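Local coordinates for oxidoreductase, short chain dehydrogenase/reductase family protein (Bifidobacterium adolescentis L2-32, PDB 6OW4) that acts as an NADH-dependent 20beta-hydroxysteroid dehydrogenase of the short-chain dehydrogenase/reductase family, at residues G120-A125 and E165-H170. Residues are numbered along the deposited sequence; the frame is centred on the assembly and turned at random.
Sequences GTVDFA and EIMREH
T121 and H170 run alongside one another, pointing opposite ways, where, in the Rossmann fold of this short-chain dehydrogenase, the loop leading into strand 124-127 passes the C-terminal part of helix 142-170. Strand 124-127, this helix and the neighbouring parallel strand 174-179 form a beta-alpha-beta crossover, and the contact packs the helix against the approach to its first strand. The hydroxyl of T121 is carried beside its own carbonyl carbon, anti to the backbone N (chi1 -173°), and from there T121 OG1 reaches H170 ND1 at 2.8 Å; either atom could be the donor. OG1 comes in at the ring's edge, near the plane, and is also hydrogen-bonded to H172, so threonine links two histidines. Over one face of the imidazole sits the methyl I166 CG2, 3.9 Å above the plane and centred on it. Farther round the edge, the carbonyl G120 O lies 3.3 Å from H170 CE1. With H170 replaced by an alanine, T121 OG1 is likely to lose one of its two histidine partners, and I166 CG2 the ring face it rests on. G120 itself has positive phi just after helix 105-119; a side chain there would collide with the carbonyl oxygen before it, which by itself calls for glycine.

Deeper in, V122 points toward the helix and crosses both I166 and M167 at about a right angle. Its two methyls divide the work: V122 CG2 meets I166 CD1 at 3.8 Å, while V122 CG1 packs against M167 CE. A branched valine suits this buried place. The unbranched M167, extended beyond CG, follows the loop backbone but lays only carbon against the buried V122 O, which has no hydrogen-bonding partner: M167 CG lies 3.2 Å from V122 O, and M167 CE ends 3.5 Å from D123 O.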
loop_
_atom_site.group_PDB
_atom_site.type_symbol
_atom_site.label_atom_id
_atom_site.label_comp_id
_atom_site.label_asym_id
_atom_site.label_seq_id
_atom_site.Cartn_x
_atom_site.Cartn_y
_atom_site.Cartn_z
ATOM N N GLY F 120 -15.998 -35.251 1.038
ATOM C CA GLY F 120 -16.342 -35.315 2.472
ATOM C C GLY F 120 -16.582 -33.933 3.052
ATOM O O GLY F 120 -17.654 -33.723 3.649
ATOM N N THR F 121 -15.615 -33.024 2.885
ATOM C CA THR F 121 -15.678 -31.613 3.353
ATOM C C THR F 121 -14.630 -30.774 2.611
ATOM O O THR F 121 -13.938 -31.329 1.733
ATOM C CB THR F 121 -15.490 -31.519 4.874
ATOM O OG1 THR F 121 -15.719 -30.163 5.260
ATOM C CG2 THR F 121 -14.116 -31.955 5.338
ATOM N N VAL F 122 -14.532 -29.488 2.966
ATOM C CA VAL F 122 -13.561 -28.509 2.392
ATOM C C VAL F 122 -12.862 -27.791 3.554
ATOM O O VAL F 122 -13.520 -26.966 4.219
ATOM C CB VAL F 122 -14.267 -27.528 1.435
ATOM C CG1 VAL F 122 -13.380 -26.356 1.040
ATOM C CG2 VAL F 122 -14.782 -28.238 0.192
ATOM N N ASP F 123 -11.588 -28.126 3.792
ATOM C CA ASP F 123 -10.688 -27.473 4.783
ATOM C C ASP F 123 -9.958 -26.305 4.110
ATOM O O ASP F 123 -9.646 -25.329 4.810
ATOM C CB ASP F 123 -9.663 -28.457 5.353
ATOM C CG ASP F 123 -10.271 -29.603 6.142
ATOM O OD1 ASP F 123 -10.751 -29.354 7.266
ATOM O OD2 ASP F 123 -10.262 -30.738 5.625
ATOM N N PHE F 124 -9.673 -26.416 2.810
ATOM C CA PHE F 124 -8.980 -25.374 2.009
ATOM C C PHE F 124 -9.612 -25.273 0.618
ATOM O O PHE F 124 -10.232 -26.248 0.156
ATOM C CB PHE F 124 -7.488 -25.692 1.894
ATOM C CG PHE F 124 -7.187 -26.957 1.132
ATOM C CD1 PHE F 124 -7.002 -26.932 -0.243
ATOM C CD2 PHE F 124 -7.106 -28.176 1.786
ATOM C CE1 PHE F 124 -6.736 -28.098 -0.943
ATOM C CE2 PHE F 124 -6.835 -29.341 1.084
ATOM C CZ PHE F 124 -6.650 -29.301 -0.278
ATOM N N ALA F 125 -9.440 -24.120 -0.029
ATOM C CA ALA F 125 -9.870 -23.851 -1.419
ATOM C C ALA F 125 -8.839 -22.939 -2.088
ATOM O O ALA F 125 -8.568 -21.854 -1.540
ATOM C CB ALA F 125 -11.249 -23.238 -1.427
ATOM N N GLU F 165 -18.943 -21.456 2.748
ATOM C CA GLU F 165 -20.319 -21.947 3.041
ATOM C C GLU F 165 -20.231 -23.355 3.641
ATOM O O GLU F 165 -20.821 -23.573 4.717
ATOM C CB GLU F 165 -21.190 -21.941 1.781
ATOM C CG GLU F 165 -21.905 -20.621 1.542
ATOM C CD GLU F 165 -22.670 -20.524 0.232
ATOM O OE1 GLU F 165 -22.650 -21.500 -0.543
ATOM O OE2 GLU F 165 -23.287 -19.468 -0.012
ATOM N N ILE F 166 -19.518 -24.266 2.969
ATOM C CA ILE F 166 -19.313 -25.682 3.398
ATOM C C ILE F 166 -18.681 -25.693 4.796
ATOM O O ILE F 166 -19.167 -26.453 5.656
ATOM C CB ILE F 166 -18.453 -26.454 2.374
ATOM C CG1 ILE F 166 -19.218 -26.711 1.073
ATOM C CG2 ILE F 166 -17.923 -27.752 2.971
ATOM C CD1 ILE F 166 -18.334 -26.987 -0.125
ATOM N N MET F 167 -17.638 -24.881 4.997
ATOM C CA MET F 167 -16.825 -24.827 6.242
ATOM C C MET F 167 -17.727 -24.526 7.442
ATOM O O MET F 167 -17.681 -25.295 8.422
ATOM C CB MET F 167 -15.742 -23.750 6.136
ATOM C CG MET F 167 -14.604 -24.138 5.216
ATOM S SD MET F 167 -13.526 -22.741 4.826
ATOM C CE MET F 167 -12.432 -23.492 3.621
ATOM N N ARG F 168 -18.511 -23.447 7.362
ATOM C CA ARG F 168 -19.423 -22.998 8.448
ATOM C C ARG F 168 -20.541 -24.030 8.636
ATOM O O ARG F 168 -20.839 -24.369 9.798
ATOM C CB ARG F 168 -19.984 -21.611 8.124
ATOM C CG ARG F 168 -18.936 -20.508 8.150
ATOM C CD ARG F 168 -19.545 -19.162 7.819
ATOM N NE ARG F 168 -19.926 -19.073 6.418
ATOM C CZ ARG F 168 -20.725 -18.142 5.904
ATOM N NH1 ARG F 168 -21.248 -17.204 6.678
ATOM N NH2 ARG F 168 -21.002 -18.155 4.613
ATOM N N GLU F 169 -21.115 -24.521 7.532
ATOM C CA GLU F 169 -22.195 -25.547 7.523
ATOM C C GLU F 169 -21.692 -26.839 8.177
ATOM O O GLU F 169 -22.509 -27.517 8.829
ATOM C CB GLU F 169 -22.683 -25.804 6.097
ATOM C CG GLU F 169 -23.596 -24.711 5.569
ATOM C CD GLU F 169 -23.844 -24.743 4.071
ATOM O OE1 GLU F 169 -23.529 -25.773 3.443
ATOM O OE2 GLU F 169 -24.349 -23.737 3.535
ATOM N N HIS F 170 -20.405 -27.164 8.004
ATOM C CA HIS F 170 -19.743 -28.363 8.588
ATOM C C HIS F 170 -19.190 -28.039 9.981
ATOM O O HIS F 170 -18.806 -28.989 10.691
ATOM C CB HIS F 170 -18.667 -28.898 7.632
ATOM C CG HIS F 170 -19.235 -29.639 6.469
ATOM N ND1 HIS F 170 -18.496 -30.548 5.738
ATOM C CD2 HIS F 170 -20.472 -29.634 5.930
ATOM C CE1 HIS F 170 -19.248 -31.055 4.785
ATOM N NE2 HIS F 170 -20.467 -30.514 4.884
#